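Local atomic coordinates of short chain dehydrogenase (Mycobacterium smegmatis, PDB entry 3UCX), a protein that probably acts as an oxidoreductase of the short-chain dehydrogenase family, in which a Rossmann-fold domain typically binds a nicotinamide adenine dinucleotide (NAD(P)) cofactor. Residues 15-19 and 38-42; 69-75 and 123-127; 88-92 and 134-138. One frame throughout, in Å; residues are numbered along the deposited sequence.

Contact 1: 15-19 and 38-42; sequences VISGV and LVLAA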
loop_
_atom_site.group_PDB
_atom_site.type_symbol
_atom_site.label_atom_id
_atom_site.label_comp_id
_atom_site.label_asym_id
_atom_site.label_seq_id
_atom_site.Cartn_x
_atom_site.Cartn_y
_atom_site.Cartn_z
ATOM N N VAL A 15 15.279 19.236 18.387
ATOM C CA VAL A 15 14.153 20.133 18.507
ATOM C C VAL A 15 12.869 19.288 18.515
ATOM O O VAL A 15 12.636 18.504 17.606
ATOM C CB VAL A 15 14.132 21.124 17.320
ATOM C CG1 VAL A 15 12.876 21.981 17.297
ATOM C CG2 VAL A 15 15.394 21.973 17.294
ATOM N N ILE A 16 12.050 19.460 19.552
ATOM C CA ILE A 16 10.741 18.839 19.601
ATOM C C ILE A 16 9.675 19.926 19.566
ATOM O O ILE A 16 9.622 20.802 20.442
ATOM C CB ILE A 16 10.544 17.945 20.852
ATOM C CG1 ILE A 16 11.665 16.923 20.977
ATOM C CG2 ILE A 16 9.191 17.208 20.764
ATOM C CD1 ILE A 16 11.614 16.116 22.246
ATOM N N SER A 17 8.852 19.904 18.522
ATOM C CA SER A 17 7.714 20.796 18.437
ATOM C C SER A 17 6.455 20.025 18.867
ATOM O O SER A 17 6.260 18.876 18.490
ATOM C CB SER A 17 7.556 21.356 17.015
ATOM O OG SER A 17 6.245 21.851 16.790
ATOM N N GLY A 18 5.596 20.679 19.620
ATOM C CA GLY A 18 4.345 20.057 20.039
ATOM C C GLY A 18 4.548 19.179 21.243
ATOM O O GLY A 18 4.094 18.039 21.277
ATOM N N VAL A 19 5.219 19.723 22.238
ATOM C CA VAL A 19 5.491 19.027 23.481
ATOM C C VAL A 19 4.270 19.118 24.383
ATOM O O VAL A 19 3.925 20.201 24.876
ATOM C CB VAL A 19 6.722 19.627 24.204
ATOM C CG1 VAL A 19 7.026 18.882 25.498
ATOM C CG2 VAL A 19 7.941 19.613 23.292
ATOM N N LEU A 38 18.154 19.571 24.249
ATOM C CA LEU A 38 16.826 19.773 23.696
ATOM C C LEU A 38 16.486 21.221 23.435
ATOM O O LEU A 38 16.888 22.112 24.175
ATOM C CB LEU A 38 15.768 19.222 24.665
ATOM C CG LEU A 38 15.461 17.723 24.662
ATOM C CD1 LEU A 38 14.669 17.342 23.420
ATOM C CD2 LEU A 38 16.718 16.887 24.798
ATOM N N VAL A 39 15.683 21.417 22.399
ATOM C CA VAL A 39 14.858 22.598 22.220
ATOM C C VAL A 39 13.416 22.139 22.324
ATOM O O VAL A 39 13.000 21.228 21.601
ATOM C CB VAL A 39 15.077 23.257 20.837
ATOM C CG1 VAL A 39 14.139 24.437 20.665
ATOM C CG2 VAL A 39 16.544 23.660 20.684
ATOM N N LEU A 40 12.669 22.748 23.233
ATOM C CA LEU A 40 11.264 22.425 23.430
ATOM C C LEU A 40 10.387 23.585 22.967
ATOM O O LEU A 40 10.521 24.730 23.440
ATOM C CB LEU A 40 11.005 22.098 24.914
ATOM C CG LEU A 40 11.919 21.045 25.545
ATOM C CD1 LEU A 40 11.725 20.953 27.062
ATOM C CD2 LEU A 40 11.773 19.680 24.878
ATOM N N ALA A 41 9.479 23.289 22.049
ATOM C CA ALA A 41 8.603 24.292 21.466
ATOM C C ALA A 41 7.138 23.859 21.649
ATOM O O ALA A 41 6.781 22.716 21.404
ATOM C CB ALA A 41 8.941 24.509 19.996
ATOM N N ALA A 42 6.320 24.786 22.133
ATOM C CA ALA A 42 4.880 24.600 22.281
ATOM C C ALA A 42 4.292 25.993 22.425
ATOM O O ALA A 42 5.043 26.940 22.660
ATOM C CB ALA A 42 4.575 23.749 23.502
HETATM O O HOH W 1 5.080 23.680 18.811
#
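Three backbone hydrogen bonds join Ile16 and Gly18 to 38-42. Ile16 N gives to Val39 O at 2.9 Å, almost straight at 173°, and Ile16 O receives Ala41 N at 3.0 Å; the alternation is that of parallel strands, and the N-to-C directions of the two short segments differ by 14°. Past the end of strand 13-17, Gly18 N bonds to Ala41 O at 3.0 Å, tilted 28° from the carbonyl plane. Val19 N adds a weak bond to that oxygen, and a water held by Ser17 OG gives it another weak one.

Apolar contacts occupy both faces of the strand pair. On one, Val15 CG2, anti to the carbonyl carbon, lies against Val39 CB at 3.8 Å, the two side chains side by side. On the other, methyl meets methyl tightly at 3.5 Å between Ile16 CD1 and Leu38 CD1, while Val19 CG2 rests on Leu40 CD2 at 4.1 Å. Helix 23-33 covers Ile16 and Leu40, completing a beta-alpha-beta unit of the Rossmann fold.

Chemically, strand pairing by backbone bonds between hydrophobic layers gives way at Ala41 O to a shared acceptor, which ties the turn after strand 13-17 to its neighbour.

Contact 2: 69-75 and 123-127; sequences ITDDAQV and GALRL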
loop_
_atom_site.group_PDB
_atom_site.type_symbol
_atom_site.label_atom_id
_atom_site.label_comp_id
_atom_site.label_asym_id
_atom_site.label_seq_id
_atom_site.Cartn_x
_atom_site.Cartn_y
_atom_site.Cartn_z
ATOM N N ILE A 69 3.515 27.500 15.829
ATOM C CA ILE A 69 4.212 27.074 14.607
ATOM C C ILE A 69 3.387 27.405 13.357
ATOM O O ILE A 69 3.861 27.198 12.232
ATOM C CB ILE A 69 4.617 25.575 14.620
ATOM C CG1 ILE A 69 3.386 24.649 14.698
ATOM C CG2 ILE A 69 5.591 25.296 15.762
ATOM C CD1 ILE A 69 3.704 23.167 14.501
ATOM N N THR A 70 2.170 27.930 13.551
ATOM C CA THR A 70 1.396 28.479 12.437
ATOM C C THR A 70 1.806 29.912 12.077
ATOM O O THR A 70 1.282 30.463 11.113
ATOM C CB THR A 70 -0.143 28.430 12.666
ATOM O OG1 THR A 70 -0.534 29.413 13.635
ATOM C CG2 THR A 70 -0.595 27.043 13.106
ATOM N N ASP A 71 2.746 30.502 12.811
ATOM C CA ASP A 71 3.145 31.894 12.570
ATOM C C ASP A 71 4.596 32.015 12.095
ATOM O O ASP A 71 5.507 31.590 12.799
ATOM C CB ASP A 71 2.982 32.722 13.844
ATOM C CG ASP A 71 3.377 34.167 13.627
ATOM O OD1 ASP A 71 2.548 34.922 13.090
ATOM O OD2 ASP A 71 4.519 34.538 13.936
ATOM N N ASP A 72 4.806 32.641 10.936
ATOM C CA ASP A 72 6.141 32.773 10.353
ATOM C C ASP A 72 7.131 33.425 11.307
ATOM O O ASP A 72 8.225 32.906 11.491
ATOM C CB ASP A 72 6.106 33.596 9.057
ATOM C CG ASP A 72 5.531 32.833 7.879
ATOM O OD1 ASP A 72 5.646 31.591 7.818
ATOM O OD2 ASP A 72 4.977 33.491 6.976
ATOM N N ALA A 73 6.754 34.567 11.902
ATOM C CA ALA A 73 7.667 35.304 12.790
ATOM C C ALA A 73 8.053 34.458 14.003
ATOM O O ALA A 73 9.205 34.420 14.401
ATOM C CB ALA A 73 7.046 36.620 13.247
ATOM N N GLN A 74 7.090 33.767 14.589
ATOM C CA GLN A 74 7.378 32.933 15.746
ATOM C C GLN A 74 8.276 31.728 15.424
ATOM O O GLN A 74 9.135 31.393 16.221
ATOM C CB GLN A 74 6.092 32.483 16.419
ATOM C CG GLN A 74 5.334 33.641 17.027
ATOM C CD GLN A 74 4.296 33.214 18.015
ATOM O OE1 GLN A 74 4.482 32.254 18.761
ATOM N NE2 GLN A 74 3.169 33.931 18.023
ATOM N N VAL A 75 8.098 31.095 14.264
ATOM C CA VAL A 75 9.038 30.038 13.873
ATOM C C VAL A 75 10.418 30.625 13.597
ATOM O O VAL A 75 11.425 30.011 13.942
ATOM C CB VAL A 75 8.530 29.181 12.673
ATOM C CG1 VAL A 75 9.623 28.253 12.170
ATOM C CG2 VAL A 75 7.317 28.371 13.093
ATOM N N GLY A 123 2.267 23.842 9.718
ATOM C CA GLY A 123 3.124 24.043 10.882
ATOM C C GLY A 123 4.385 23.198 10.846
ATOM O O GLY A 123 5.495 23.711 11.056
ATOM N N ALA A 124 4.220 21.908 10.579
ATOM C CA ALA A 124 5.348 21.000 10.452
ATOM C C ALA A 124 6.255 21.439 9.305
ATOM O O ALA A 124 7.490 21.436 9.456
ATOM C CB ALA A 124 4.873 19.542 10.238
ATOM N N LEU A 125 5.666 21.852 8.180
ATOM C CA LEU A 125 6.483 22.293 7.020
ATOM C C LEU A 125 7.290 23.544 7.400
ATOM O O LEU A 125 8.492 23.639 7.123
ATOM C CB LEU A 125 5.611 22.616 5.819
ATOM C CG LEU A 125 6.324 22.987 4.507
ATOM C CD1 LEU A 125 7.374 21.945 4.130
ATOM C CD2 LEU A 125 5.312 23.204 3.383
ATOM N N ARG A 126 6.625 24.502 8.035
ATOM C CA ARG A 126 7.290 25.735 8.475
ATOM C C ARG A 126 8.498 25.436 9.358
ATOM O O ARG A 126 9.577 26.008 9.161
ATOM C CB ARG A 126 6.292 26.633 9.215
ATOM C CG ARG A 126 6.497 28.105 8.988
ATOM C CD ARG A 126 5.469 28.971 9.734
ATOM N NE ARG A 126 4.440 29.495 8.831
ATOM C CZ ARG A 126 3.214 29.008 8.690
ATOM N NH1 ARG A 126 2.806 27.972 9.397
ATOM N NH2 ARG A 126 2.372 29.583 7.838
ATOM N N LEU A 127 8.333 24.525 10.306
ATOM C CA LEU A 127 9.441 24.076 11.161
ATOM C C LEU A 127 10.584 23.462 10.396
ATOM O O LEU A 127 11.742 23.787 10.631
ATOM C CB LEU A 127 8.981 23.025 12.177
ATOM C CG LEU A 127 8.778 23.483 13.598
ATOM C CD1 LEU A 127 10.051 24.134 14.152
ATOM C CD2 LEU A 127 7.630 24.466 13.507
#
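Ile69 and Gly123 bring their backbones together at a CA-CA distance of 4.9 Å, with a CA-H...O contact from Gly123 CA to Ile69 O. The bare CA of Gly123 leaves space for the Ile69 side chain, whose CD1 lies 3.8 Å from Gly123 CA.

Arg126 bends at chi3 (-104°), turning its guanidinium toward the start of helix 72-85. NE makes a salt bridge with Asp72 OD1 at 2.6 Å: the oxygen lies in the guanidinium plane, NE approaches from above the carboxylate plane, and the two planes stand 55° apart. NH1 gives a second bond, to an in-plane lone pair of Ile69 O at 3.1 Å. Two acceptors thus restrict the group's rotation, and Thr70 O sits 3.3 Å above one of its faces. Nearer the backbone, Val75 CG2 touches Arg126 CD and Leu127 CD2, both at 3.9 Å.

Asp71 caps the same helix, accepting from Gln74 N at 2.8 Å through OD2. Phe110 of the second subunit makes a cation-pi contact with Arg126, so this arginine joins the loop, the first turn of helix 72-85 and the subunit interface. The motif is an N-capped helix start, salt-bridged to a neighbouring helix of the Rossmann-type domain.

Contact 3: 88-92 and 134-138; sequences RVDVV and ALEES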
loop_
_atom_site.group_PDB
_atom_site.type_symbol
_atom_site.label_atom_id
_atom_site.label_comp_id
_atom_site.label_asym_id
_atom_site.label_seq_id
_atom_site.Cartn_x
_atom_site.Cartn_y
_atom_site.Cartn_z
ATOM N N ARG A 88 23.574 24.666 16.409
ATOM C CA ARG A 88 23.347 23.522 15.545
ATOM C C ARG A 88 22.036 22.823 15.878
ATOM O O ARG A 88 21.529 22.945 16.986
ATOM C CB ARG A 88 24.460 22.496 15.699
ATOM C CG ARG A 88 24.525 21.803 17.061
ATOM C CD ARG A 88 25.855 21.080 17.183
ATOM N NE ARG A 88 26.034 20.347 15.929
ATOM C CZ ARG A 88 25.849 19.047 15.760
ATOM N NH1 ARG A 88 25.570 18.264 16.805
ATOM N NH2 ARG A 88 26.001 18.519 14.534
ATOM N N VAL A 89 21.543 22.060 14.910
ATOM C CA VAL A 89 20.379 21.170 15.087
ATOM C C VAL A 89 20.648 19.892 14.307
ATOM O O VAL A 89 20.931 19.937 13.107
ATOM C CB VAL A 89 19.072 21.807 14.570
ATOM C CG1 VAL A 89 17.905 20.810 14.650
ATOM C CG2 VAL A 89 18.740 23.070 15.345
ATOM N N ASP A 90 20.538 18.751 14.993
ATOM C CA ASP A 90 20.724 17.425 14.392
ATOM C C ASP A 90 19.414 16.716 14.046
ATOM O O ASP A 90 19.371 15.927 13.104
ATOM C CB ASP A 90 21.516 16.568 15.378
ATOM C CG ASP A 90 22.877 17.148 15.626
ATOM O OD1 ASP A 90 23.715 16.973 14.722
ATOM O OD2 ASP A 90 23.070 17.843 16.661
ATOM N N VAL A 91 18.366 17.008 14.804
ATOM C CA VAL A 91 17.087 16.327 14.692
ATOM C C VAL A 91 15.952 17.315 14.882
ATOM O O VAL A 91 15.962 18.116 15.809
ATOM C CB VAL A 91 16.935 15.195 15.767
ATOM C CG1 VAL A 91 15.586 14.486 15.635
ATOM C CG2 VAL A 91 18.089 14.202 15.653
ATOM N N VAL A 92 14.950 17.252 14.019
ATOM C CA VAL A 92 13.681 17.956 14.253
ATOM C C VAL A 92 12.562 16.920 14.345
ATOM O O VAL A 92 12.403 16.087 13.447
ATOM C CB VAL A 92 13.386 18.963 13.136
ATOM C CG1 VAL A 92 11.970 19.515 13.281
ATOM C CG2 VAL A 92 14.428 20.108 13.133
ATOM N N ALA A 134 20.142 24.491 9.184
ATOM C CA ALA A 134 20.804 23.761 10.252
ATOM C C ALA A 134 20.945 22.282 9.925
ATOM O O ALA A 134 22.026 21.727 10.053
ATOM C CB ALA A 134 20.086 23.968 11.578
ATOM N N LEU A 135 19.873 21.657 9.457
ATOM C CA LEU A 135 19.899 20.241 9.090
ATOM C C LEU A 135 20.791 19.928 7.906
ATOM O O LEU A 135 21.357 18.830 7.852
ATOM C CB LEU A 135 18.482 19.748 8.819
ATOM C CG LEU A 135 17.588 19.728 10.053
ATOM C CD1 LEU A 135 16.150 19.521 9.604
ATOM C CD2 LEU A 135 18.028 18.668 11.055
ATOM N N GLU A 136 20.964 20.882 6.983
ATOM C CA GLU A 136 21.893 20.694 5.862
ATOM C C GLU A 136 23.306 20.530 6.390
ATOM O O GLU A 136 24.046 19.659 5.921
ATOM C CB GLU A 136 21.912 21.865 4.849
ATOM C CG GLU A 136 20.637 22.109 4.099
ATOM C CD GLU A 136 20.743 23.236 3.066
ATOM O OE1 GLU A 136 21.837 23.751 2.856
ATOM O OE2 GLU A 136 19.718 23.615 2.472
ATOM N N GLU A 137 23.676 21.358 7.360
ATOM C CA GLU A 137 25.038 21.347 7.882
ATOM C C GLU A 137 25.299 20.068 8.690
ATOM O O GLU A 137 26.390 19.496 8.645
ATOM C CB GLU A 137 25.323 22.570 8.764
ATOM C CG GLU A 137 26.727 22.562 9.341
ATOM C CD GLU A 137 27.048 23.722 10.267
ATOM O OE1 GLU A 137 26.175 24.586 10.540
ATOM O OE2 GLU A 137 28.207 23.752 10.743
ATOM N N SER A 138 24.308 19.645 9.461
ATOM C CA SER A 138 24.471 18.456 10.282
ATOM C C SER A 138 24.198 17.132 9.518
ATOM O O SER A 138 24.414 16.059 10.070
ATOM C CB SER A 138 23.567 18.556 11.507
ATOM O OG SER A 138 22.207 18.526 11.130
HETATM O O HOH W 2 23.364 22.253 12.502
HETATM O O HOH W 3 23.511 14.984 12.878
#
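Ala134 opens the helical segment with its CB 3.8 Å from Val89 CB. A water that accepts from Val89 N at 3.0 Å can donate to Ala134 O, and so may bridge the two backbones. Leu135 follows and reaches across the entry to strand 91-94: CD2 lies at the carbonyls before it, 3.7 Å from Asp90 O and near Val89 O, and CD1 meets Val92 CG2 at 4.0 Å, where the side chains cross at about a right angle. Phe131 also packs on Val89 and Val92.

Ser138 supplies the direct polar bond. A chi1 of 66° sets OG between the backbone N and the carbonyl carbon, from where it donates to an in-plane lone pair of Val89 O at 2.7 Å. Its CB touches Asp90 OD1 at 3.6 Å, and a second water donates to both Asp90 OD1 and Ser138 O. Asp90 is held from its other oxygen: OD2 forms a salt bridge with Arg88 NH1 at 2.5 Å and also accepts from Val13 N.

The chemistry implies a mixed join: leucine and valine packing secures helix 132-138 beside the strand, while the serine hydroxyl and two waters serve the polar groups of Val89 and Asp90.

Contacts 1 and 3 reach the same parallel sheet through neighbouring strands 13-17 and 91-94: Val15 N lies 2.9 Å from Val91 O, a probable hydrogen bond, and Val15 CG2 packs on Val89 CG1. Both are buried, yet contact 1, centred about 10 Å from the chain centre, is strand on strand by backbone bonds, whereas contact 3, at about 18 Å, sets a helix against a strand's entry through a serine hydroxyl and waters. Contact 2, partly buried, sits beyond the other end of the strands and meets contact 1 where Ser17 OG touches Ile69 CG2. It sets a loop and helix start against a second helix, adds a salt bridge, and alone touches another subunit.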